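Local coordinates for acetoin utilization protein AcuB, putative (Vibrio cholerae, PDB 2O16) that is of unknown function but, as a protein with two CBS domains, probably binds an adenine nucleotide or related ligand, perhaps in acetoin utilization, at residues T21-L24 / N25-K28; I41-A44 / N45-L49; I51-Q54 / R55-L58; A101-M104 / Q105-I109. One frame throughout, in Å; residues are numbered along the deposited sequence.

Interactions 1 to 3 fall in the first CBS domain and interaction 4 in the second; all are local turns or helix ends. Interactions 1 and 3 are both capping boxes, at the starts of helices 24-34 and 54-64; their centres lie about 10 Å apart and they touch through L57, whose CD2 is 3.8 Å from L24 CG. Interaction 2, the hairpin tip, shares strand 48-53 with interaction 3, and I41 CD1 rests 4.0 Å from V52 CG2. The bound phosphate sits at interaction 3. Interaction 4, a helix end, stands apart, its centre about 18 Å from that of interaction 3.

Interaction 1 (T21-L24 / N25-K28); sequences THTL and NDAK
The backbone passes from the extended T23 into helix 24-34, with T23 CA and D26 CA 5.2 Å apart. The pair forms a capping box, the reciprocal exchange in which an N-cap residue and the residue three places on each bond the other's backbone N-H through a side chain. T23 OG1 accepts from D26 N over 3.2 Å, and D26 OD2 accepts from T23 N over 2.9 Å. For the first bond the hydroxyl is swung between its own backbone N and carbonyl carbon (chi1 69°), toward the N-H groups of the first turn. For the second, the carboxylate folds back beside its own N and takes the T23 proton on the anti side of OD2, well out of the carboxylate plane. T23 OG1 also makes a weak hydrogen bond with F76 O, in the loop beyond the cap. Behind the box the regular helical pattern begins with A27 N on T23 O and K28 N on L24 O, while L24 sends its side chain from the first turn onto L57, packing helix 24-34 against helix 54-64. H22, just ahead of the cap, crosses the D26 side chain at about a right angle: its ring plane is turned 52° from that of the carboxylate, and H22 CD2 comes within 3.3 Å of D26 OD2.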
loop_
_atom_site.group_PDB
_atom_site.type_symbol
_atom_site.label_atom_id
_atom_site.label_comp_id
_atom_site.label_asym_id
_atom_site.label_seq_id
_atom_site.Cartn_x
_atom_site.Cartn_y
_atom_site.Cartn_z
ATOM N N THR A 21 6.379 15.605 4.278
ATOM C CA THR A 21 7.356 16.234 5.139
ATOM C C THR A 21 7.556 15.530 6.486
ATOM O O THR A 21 8.418 15.912 7.276
ATOM C CB THR A 21 7.013 17.755 5.362
ATOM O OG1 THR A 21 5.614 17.911 5.646
ATOM C CG2 THR A 21 7.352 18.560 4.116
ATOM N N HIS A 22 6.745 14.521 6.789
ATOM C CA HIS A 22 7.126 13.611 7.862
ATOM C C HIS A 22 8.364 12.847 7.405
ATOM O O HIS A 22 8.804 13.016 6.253
ATOM C CB HIS A 22 5.965 12.701 8.236
ATOM C CG HIS A 22 5.086 13.284 9.293
ATOM N ND1 HIS A 22 4.604 14.574 9.222
ATOM C CD2 HIS A 22 4.600 12.759 10.449
ATOM C CE1 HIS A 22 3.860 14.824 10.288
ATOM N NE2 HIS A 22 3.825 13.734 11.040
ATOM N N THR A 23 8.987 12.082 8.302
ATOM C CA THR A 23 10.327 11.587 8.009
ATOM C C THR A 23 10.375 10.056 7.912
ATOM O O THR A 23 9.369 9.369 8.229
ATOM C CB THR A 23 11.315 12.002 9.113
ATOM O OG1 THR A 23 10.983 11.288 10.303
ATOM C CG2 THR A 23 11.247 13.526 9.376
ATOM N N LEU A 24 11.522 9.550 7.466
ATOM C CA LEU A 24 11.845 8.103 7.552
ATOM C C LEU A 24 11.563 7.560 8.962
ATOM O O LEU A 24 10.944 6.485 9.137
ATOM C CB LEU A 24 13.315 7.848 7.197
ATOM C CG LEU A 24 13.736 6.367 7.022
ATOM C CD1 LEU A 24 14.855 6.272 6.008
ATOM C CD2 LEU A 24 14.137 5.736 8.343
ATOM N N ASN A 25 12.000 8.326 9.974
ATOM C CA ASN A 25 11.810 7.934 11.367
ATOM C C ASN A 25 10.345 7.763 11.740
ATOM O O ASN A 25 9.985 6.799 12.415
ATOM C CB ASN A 25 12.484 8.948 12.300
ATOM C CG ASN A 25 12.939 8.320 13.605
ATOM O OD1 ASN A 25 13.302 7.146 13.643
ATOM N ND2 ASN A 25 12.917 9.110 14.693
ATOM N N ASP A 26 9.488 8.683 11.291
ATOM C CA ASP A 26 8.058 8.561 11.505
ATOM C C ASP A 26 7.465 7.320 10.838
ATOM O O ASP A 26 6.626 6.645 11.435
ATOM C CB ASP A 26 7.302 9.783 10.970
ATOM C CG ASP A 26 7.723 11.080 11.638
ATOM O OD1 ASP A 26 7.963 11.081 12.870
ATOM O OD2 ASP A 26 7.785 12.095 10.930
ATOM N N ALA A 27 7.854 7.067 9.590
ATOM C CA ALA A 27 7.340 5.904 8.853
ATOM C C ALA A 27 7.822 4.606 9.527
ATOM O O ALA A 27 7.054 3.656 9.671
ATOM C CB ALA A 27 7.807 5.954 7.375
ATOM N N LYS A 28 9.097 4.570 9.896
ATOM C CA LYS A 28 9.632 3.456 10.703
ATOM C C LYS A 28 8.790 3.174 11.955
ATOM O O LYS A 28 8.365 2.037 12.185
ATOM C CB LYS A 28 11.093 3.713 11.072
ATOM C CG LYS A 28 11.809 2.506 11.733
ATOM C CD LYS A 28 13.086 3.000 12.412
ATOM C CE LYS A 28 13.720 1.935 13.325
ATOM N NZ LYS A 28 14.793 1.156 12.616
#

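Interaction 2 (I41-A44 / N45-L49); sequences IVDA and NKKLL
The tip of the beta hairpin formed by strands 38-42 and 48-53 is a type I turn from D43 to K46 followed by a G1 bulge, with K46 in the left-handed backbone conformation. K46 N bonds D43 O across the turn, and D43 N bonds K47 O at 3.0 Å. One step back from the tip V42 and L48 make a non-hydrogen-bonded antiparallel pair, and then L49 N reaches I41 O over 2.8 Å. V42 CA adds a CH...O contact to K47 O, while L49 CD1 lies 3.7 Å from D43 N, laying the leucine end along the opposite backbone. The polar centre is D43. With chi1 at 73° its carboxylate stands over the main chain, flanked by N on one side and C on the other, which brings OD1 inward over the turn. There D43 OD1 accepts N45 N at 2.8 Å, an Asx turn, and K47 N at 3.0 Å, the two donors arriving from opposite faces of the carboxylate plane. OD2 takes a proton from a water that in turn accepts from N45 ND2. The K47 chain runs past the carboxylate with K47 CB 3.5 Å from D43 OD1, but carries its amino group away. Gripped by two backbone N-H groups on one oxygen and by water on the other, the D43 carboxylate should be restrained in rotation and would be expected to stay ionised.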
loop_
_atom_site.group_PDB
_atom_site.type_symbol
_atom_site.label_atom_id
_atom_site.label_comp_id
_atom_site.label_asym_id
_atom_site.label_seq_id
_atom_site.Cartn_x
_atom_site.Cartn_y
_atom_site.Cartn_z
ATOM N N ILE A 41 1.902 8.036 1.259
ATOM C CA ILE A 41 2.197 9.450 1.495
ATOM C C ILE A 41 1.124 10.290 0.796
ATOM O O ILE A 41 0.885 10.119 -0.405
ATOM C CB ILE A 41 3.597 9.816 0.915
ATOM C CG1 ILE A 41 4.702 8.862 1.435
ATOM C CG2 ILE A 41 3.916 11.310 1.129
ATOM C CD1 ILE A 41 4.747 8.662 2.939
ATOM N N VAL A 42 0.464 11.186 1.532
ATOM C CA VAL A 42 -0.686 11.917 0.980
ATOM C C VAL A 42 -0.561 13.402 1.260
ATOM O O VAL A 42 0.234 13.798 2.119
ATOM C CB VAL A 42 -2.028 11.413 1.573
ATOM C CG1 VAL A 42 -2.291 9.948 1.164
ATOM C CG2 VAL A 42 -2.031 11.575 3.130
ATOM N N ASP A 43 -1.329 14.224 0.540
ATOM C CA ASP A 43 -1.397 15.661 0.874
ATOM C C ASP A 43 -2.526 15.886 1.888
ATOM O O ASP A 43 -3.152 14.937 2.335
ATOM C CB ASP A 43 -1.531 16.530 -0.407
ATOM C CG ASP A 43 -2.916 16.455 -1.063
ATOM O OD1 ASP A 43 -3.870 15.837 -0.524
ATOM O OD2 ASP A 43 -3.058 17.037 -2.169
ATOM N N ALA A 44 -2.809 17.146 2.223
ATOM C CA ALA A 44 -3.818 17.483 3.217
ATOM C C ALA A 44 -5.216 17.011 2.865
ATOM O O ALA A 44 -6.027 16.798 3.768
ATOM C CB ALA A 44 -3.816 19.008 3.500
ATOM N N ASN A 45 -5.493 16.834 1.566
ATOM C CA ASN A 45 -6.794 16.349 1.112
ATOM C C ASN A 45 -6.827 14.868 0.787
ATOM O O ASN A 45 -7.707 14.411 0.036
ATOM C CB ASN A 45 -7.252 17.138 -0.100
ATOM C CG ASN A 45 -7.572 18.579 0.252
ATOM O OD1 ASN A 45 -8.220 18.848 1.267
ATOM N ND2 ASN A 45 -7.108 19.499 -0.570
ATOM N N LYS A 46 -5.850 14.144 1.334
ATOM C CA LYS A 46 -5.761 12.695 1.216
ATOM C C LYS A 46 -5.444 12.231 -0.196
ATOM O O LYS A 46 -5.644 11.058 -0.505
ATOM C CB LYS A 46 -7.047 12.009 1.724
ATOM C CG LYS A 46 -7.298 12.172 3.216
ATOM C CD LYS A 46 -8.575 11.412 3.614
ATOM C CE LYS A 46 -8.917 11.561 5.099
ATOM N NZ LYS A 46 -10.194 10.799 5.439
ATOM N N LYS A 47 -4.920 13.123 -1.035
ATOM C CA LYS A 47 -4.550 12.749 -2.409
ATOM C C LYS A 47 -3.197 12.045 -2.384
ATOM O O LYS A 47 -2.267 12.435 -1.660
ATOM C CB LYS A 47 -4.544 13.935 -3.361
ATOM C CG LYS A 47 -5.937 14.621 -3.441
ATOM C CD LYS A 47 -5.997 15.725 -4.470
ATOM C CE LYS A 47 -7.157 16.690 -4.171
ATOM N NZ LYS A 47 -8.388 15.959 -3.746
ATOM N N LEU A 48 -3.105 10.979 -3.166
ATOM C CA LEU A 48 -1.958 10.106 -3.086
ATOM C C LEU A 48 -0.788 10.786 -3.755
ATOM O O LEU A 48 -0.894 11.224 -4.907
ATOM C CB LEU A 48 -2.261 8.773 -3.774
ATOM C CG LEU A 48 -1.070 7.821 -3.913
ATOM C CD1 LEU A 48 -0.716 7.359 -2.482
ATOM C CD2 LEU A 48 -1.432 6.630 -4.835
ATOM N N LEU A 49 0.324 10.901 -3.039
ATOM C CA LEU A 49 1.549 11.461 -3.604
ATOM C C LEU A 49 2.602 10.376 -3.850
ATOM O O LEU A 49 3.463 10.546 -4.681
ATOM C CB LEU A 49 2.162 12.473 -2.639
ATOM C CG LEU A 49 1.247 13.652 -2.279
ATOM C CD1 LEU A 49 1.933 14.568 -1.257
ATOM C CD2 LEU A 49 0.897 14.415 -3.552
HETATM O O HOH W 1 -5.147 18.923 -2.441
#

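Interaction 3 (I51-Q54 / R55-L58); sequences IVSQ and RDLL. With PO4 (phosphate ion), chain E.
Strand 48-53 runs straight into helix 54-64, with S53 CA 5.0 Å from D56 CA across the first helical turn. S53 and D56 form a capping box within an S-x-x-D sequence, the signature that in nucleotide-binding CBS domains commonly contacts the ribose and phosphate of the ligand. D56 N bonds S53 OG at 3.0 Å, and in return S53 N bonds D56 OD2 at 2.9 Å, entering from above the carboxylate plane. The serine hydroxyl also donates to a phosphate ion, so one oxygen caps the helix and holds the anion. That ion, probably from the crystallisation liquor, lies where the phosphate of such a ligand would probably sit. R55 extends alongside it, R55 CD being 3.1 Å from phosphate O2. Beside the cap, V52 meets L57, V52 CB to L57 CD2 at 4.3 Å, and both lean on A27 of helix 24-34. Along the first helical turn the Q54 and L58 side chains run next to each other in the same direction, Q54 CG lying 3.7 Å from L58 CD1.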
loop_
_atom_site.group_PDB
_atom_site.type_symbol
_atom_site.label_atom_id
_atom_site.label_comp_id
_atom_site.label_asym_id
_atom_site.label_seq_id
_atom_site.Cartn_x
_atom_site.Cartn_y
_atom_site.Cartn_z
ATOM N N ILE A 51 4.246 6.240 -1.900
ATOM C CA ILE A 51 4.110 5.236 -0.879
ATOM C C ILE A 51 5.518 4.767 -0.475
ATOM O O ILE A 51 6.420 4.693 -1.320
ATOM C CB ILE A 51 3.150 4.083 -1.350
ATOM C CG1 ILE A 51 3.068 2.952 -0.317
ATOM C CG2 ILE A 51 3.532 3.561 -2.740
ATOM C CD1 ILE A 51 1.864 2.072 -0.521
ATOM N N VAL A 52 5.725 4.517 0.818
ATOM C CA VAL A 52 7.016 3.997 1.274
ATOM C C VAL A 52 6.813 2.595 1.865
ATOM O O VAL A 52 5.835 2.357 2.578
ATOM C CB VAL A 52 7.703 4.957 2.315
ATOM C CG1 VAL A 52 8.120 6.278 1.624
ATOM C CG2 VAL A 52 6.756 5.233 3.518
ATOM N N SER A 53 7.703 1.671 1.514
ATOM C CA SER A 53 7.637 0.309 2.046
ATOM C C SER A 53 8.733 0.149 3.085
ATOM O O SER A 53 9.654 0.968 3.163
ATOM C CB SER A 53 7.850 -0.715 0.923
ATOM O OG SER A 53 9.148 -0.551 0.372
ATOM N N GLN A 54 8.657 -0.923 3.867
ATOM C CA GLN A 54 9.793 -1.269 4.732
ATOM C C GLN A 54 11.072 -1.380 3.910
ATOM O O GLN A 54 12.146 -0.925 4.345
ATOM C CB GLN A 54 9.545 -2.588 5.467
ATOM C CG GLN A 54 10.734 -2.985 6.374
ATOM C CD GLN A 54 10.537 -4.369 6.957
ATOM O OE1 GLN A 54 10.776 -5.382 6.297
ATOM N NE2 GLN A 54 10.036 -4.414 8.169
ATOM N N ARG A 55 10.964 -1.951 2.704
ATOM C CA ARG A 55 12.133 -2.072 1.846
ATOM C C ARG A 55 12.746 -0.707 1.485
ATOM O O ARG A 55 13.976 -0.554 1.427
ATOM C CB ARG A 55 11.838 -2.910 0.588
ATOM C CG ARG A 55 13.106 -3.091 -0.300
ATOM C CD ARG A 55 12.906 -4.109 -1.415
ATOM N NE ARG A 55 14.028 -4.139 -2.355
ATOM C CZ ARG A 55 14.132 -4.979 -3.384
ATOM N NH1 ARG A 55 13.184 -5.878 -3.620
ATOM N NH2 ARG A 55 15.192 -4.925 -4.181
ATOM N N ASP A 56 11.902 0.281 1.216
ATOM C CA ASP A 56 12.375 1.651 0.960
ATOM C C ASP A 56 13.142 2.203 2.158
ATOM O O ASP A 56 14.199 2.821 2.003
ATOM C CB ASP A 56 11.195 2.595 0.645
ATOM C CG ASP A 56 10.513 2.271 -0.681
ATOM O OD1 ASP A 56 11.205 1.799 -1.612
ATOM O OD2 ASP A 56 9.287 2.480 -0.790
ATOM N N LEU A 57 12.563 2.032 3.352
ATOM C CA LEU A 57 13.171 2.577 4.576
ATOM C C LEU A 57 14.486 1.878 4.860
ATOM O O LEU A 57 15.483 2.526 5.188
ATOM C CB LEU A 57 12.224 2.463 5.793
ATOM C CG LEU A 57 10.868 3.166 5.683
ATOM C CD1 LEU A 57 10.184 3.231 7.037
ATOM C CD2 LEU A 57 10.997 4.571 5.079
ATOM N N LEU A 58 14.494 0.557 4.691
ATOM C CA LEU A 58 15.706 -0.227 4.936
ATOM C C LEU A 58 16.810 0.149 3.949
ATOM O O LEU A 58 17.970 0.309 4.340
ATOM C CB LEU A 58 15.426 -1.740 4.922
ATOM C CG LEU A 58 14.598 -2.354 6.058
ATOM C CD1 LEU A 58 14.325 -3.815 5.745
ATOM C CD2 LEU A 58 15.252 -2.216 7.456
HETATM P P PO4 E . 10.222 -1.174 -3.287
HETATM O O1 PO4 E . 10.283 0.331 -3.464
HETATM O O2 PO4 E . 11.570 -1.603 -2.744
HETATM O O3 PO4 E . 9.133 -1.583 -2.279
HETATM O O4 PO4 E . 10.057 -1.835 -4.647
HETATM O O HOH W 2 8.474 4.289 -2.739
#

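Interaction 4 (A101-M104 / Q105-I109); sequences AIYM and QKHKI
The Y103-H107 aromatic pair is a surface contact at the C-terminal end of helix 97-106, in the second CBS domain. One helical turn apart, the two rings pack edge-to-face: the histidine presents its edge to the tyrosine, with H107 CD2 3.3 Å above the Y103 ring plane and over its centre. The centroids of the Y103 and H107 rings are 4.3 Å apart and the planes meet at 56°, so the pair is tilted rather than strictly perpendicular. Y103 has CG anti to its backbone N (chi1 -174°), which lays its ring along the helix toward the end, and H107 has CG beside its own N (chi1 -68°), which turns the imidazole back over it. The chain then leaves the helix through a Schellman motif. K108, with positive phi, is its C-prime residue; I109 N bonds M104 O at 2.9 Å, in the carbonyl plane on a lone pair, while K108 N to Q105 O is weak. The motif carries its usual apolar partner pair, here M104 CG against I109 CB at 4.2 Å. Bent at its thioether, the buried M104 brings CE within 3.5 Å of I109 O and also touches F129 of helix 126-141. Elsewhere on this turn, a water donates to I102 O at 3.0 Å and also to Q105 OE1, tying the glutamine side chain to a carbonyl that already accepts K106 N.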
loop_
_atom_site.group_PDB
_atom_site.type_symbol
_atom_site.label_atom_id
_atom_site.label_comp_id
_atom_site.label_asym_id
_atom_site.label_seq_id
_atom_site.Cartn_x
_atom_site.Cartn_y
_atom_site.Cartn_z
ATOM N N ALA A 101 -5.169 -8.498 -9.190
ATOM C CA ALA A 101 -4.151 -9.429 -8.615
ATOM C C ALA A 101 -3.172 -9.922 -9.680
ATOM O O ALA A 101 -1.947 -10.011 -9.434
ATOM C CB ALA A 101 -4.835 -10.614 -7.937
ATOM N N ILE A 102 -3.706 -10.293 -10.847
ATOM C CA ILE A 102 -2.853 -10.738 -11.959
ATOM C C ILE A 102 -1.871 -9.621 -12.355
ATOM O O ILE A 102 -0.692 -9.871 -12.583
ATOM C CB ILE A 102 -3.702 -11.250 -13.169
ATOM C CG1 ILE A 102 -4.412 -12.582 -12.799
ATOM C CG2 ILE A 102 -2.815 -11.445 -14.387
ATOM C CD1 ILE A 102 -5.562 -13.006 -13.782
ATOM N N TYR A 103 -2.362 -8.395 -12.412
ATOM C CA TYR A 103 -1.529 -7.217 -12.655
ATOM C C TYR A 103 -0.411 -7.097 -11.609
ATOM O O TYR A 103 0.752 -6.886 -11.949
ATOM C CB TYR A 103 -2.404 -5.959 -12.649
ATOM C CG TYR A 103 -1.659 -4.686 -13.024
ATOM C CD1 TYR A 103 -1.700 -4.189 -14.339
ATOM C CD2 TYR A 103 -0.928 -3.982 -12.064
ATOM C CE1 TYR A 103 -1.023 -3.006 -14.677
ATOM C CE2 TYR A 103 -0.249 -2.826 -12.383
ATOM C CZ TYR A 103 -0.302 -2.342 -13.689
ATOM O OH TYR A 103 0.380 -1.174 -13.982
ATOM N N MET A 104 -0.770 -7.247 -10.338
ATOM C CA MET A 104 0.208 -7.143 -9.247
ATOM C C MET A 104 1.261 -8.241 -9.344
ATOM O O MET A 104 2.472 -8.009 -9.091
ATOM C CB MET A 104 -0.523 -7.214 -7.909
ATOM C CG MET A 104 -1.274 -5.892 -7.571
ATOM S SD MET A 104 -2.195 -6.085 -6.015
ATOM C CE MET A 104 -0.907 -5.993 -4.807
ATOM N N GLN A 105 0.791 -9.434 -9.690
ATOM C CA GLN A 105 1.650 -10.598 -9.891
ATOM C C GLN A 105 2.662 -10.360 -11.023
ATOM O O GLN A 105 3.889 -10.512 -10.824
ATOM C CB GLN A 105 0.766 -11.826 -10.184
ATOM C CG GLN A 105 1.501 -13.178 -10.383
ATOM C CD GLN A 105 0.525 -14.268 -10.844
ATOM O OE1 GLN A 105 -0.110 -14.189 -11.933
ATOM N NE2 GLN A 105 0.412 -15.308 -10.021
ATOM N N LYS A 106 2.144 -9.952 -12.176
ATOM C CA LYS A 106 2.923 -9.813 -13.416
ATOM C C LYS A 106 3.957 -8.712 -13.237
ATOM O O LYS A 106 5.114 -8.833 -13.673
ATOM C CB LYS A 106 1.961 -9.436 -14.561
ATOM C CG LYS A 106 2.599 -9.295 -15.956
ATOM C CD LYS A 106 1.558 -8.979 -17.072
ATOM C CE LYS A 106 1.224 -7.463 -17.164
ATOM N NZ LYS A 106 0.768 -6.970 -18.553
ATOM N N HIS A 107 3.549 -7.633 -12.579
ATOM C CA HIS A 107 4.407 -6.458 -12.453
ATOM C C HIS A 107 5.158 -6.400 -11.126
ATOM O O HIS A 107 5.729 -5.367 -10.813
ATOM C CB HIS A 107 3.592 -5.169 -12.640
ATOM C CG HIS A 107 3.069 -4.982 -14.029
ATOM N ND1 HIS A 107 3.901 -4.795 -15.113
ATOM C CD2 HIS A 107 1.804 -4.883 -14.507
ATOM C CE1 HIS A 107 3.174 -4.620 -16.202
ATOM N NE2 HIS A 107 1.898 -4.646 -15.860
ATOM N N LYS A 108 5.141 -7.483 -10.343
ATOM C CA LYS A 108 5.831 -7.514 -9.039
ATOM C C LYS A 108 5.554 -6.285 -8.156
ATOM O O LYS A 108 6.471 -5.672 -7.574
ATOM C CB LYS A 108 7.357 -7.735 -9.201
ATOM C CG LYS A 108 7.709 -8.935 -10.085
ATOM C CD LYS A 108 7.319 -10.235 -9.381
ATOM C CE LYS A 108 8.249 -10.600 -8.197
ATOM N NZ LYS A 108 9.432 -11.451 -8.595
ATOM N N ILE A 109 4.273 -5.969 -8.027
ATOM C CA ILE A 109 3.800 -4.918 -7.153
ATOM C C ILE A 109 3.333 -5.576 -5.848
ATOM O O ILE A 109 2.401 -6.367 -5.849
ATOM C CB ILE A 109 2.584 -4.164 -7.792
ATOM C CG1 ILE A 109 2.903 -3.638 -9.217
ATOM C CG2 ILE A 109 2.119 -3.015 -6.881
ATOM C CD1 ILE A 109 3.890 -2.493 -9.262
HETATM O O HOH W 3 0.344 -12.509 -13.684
#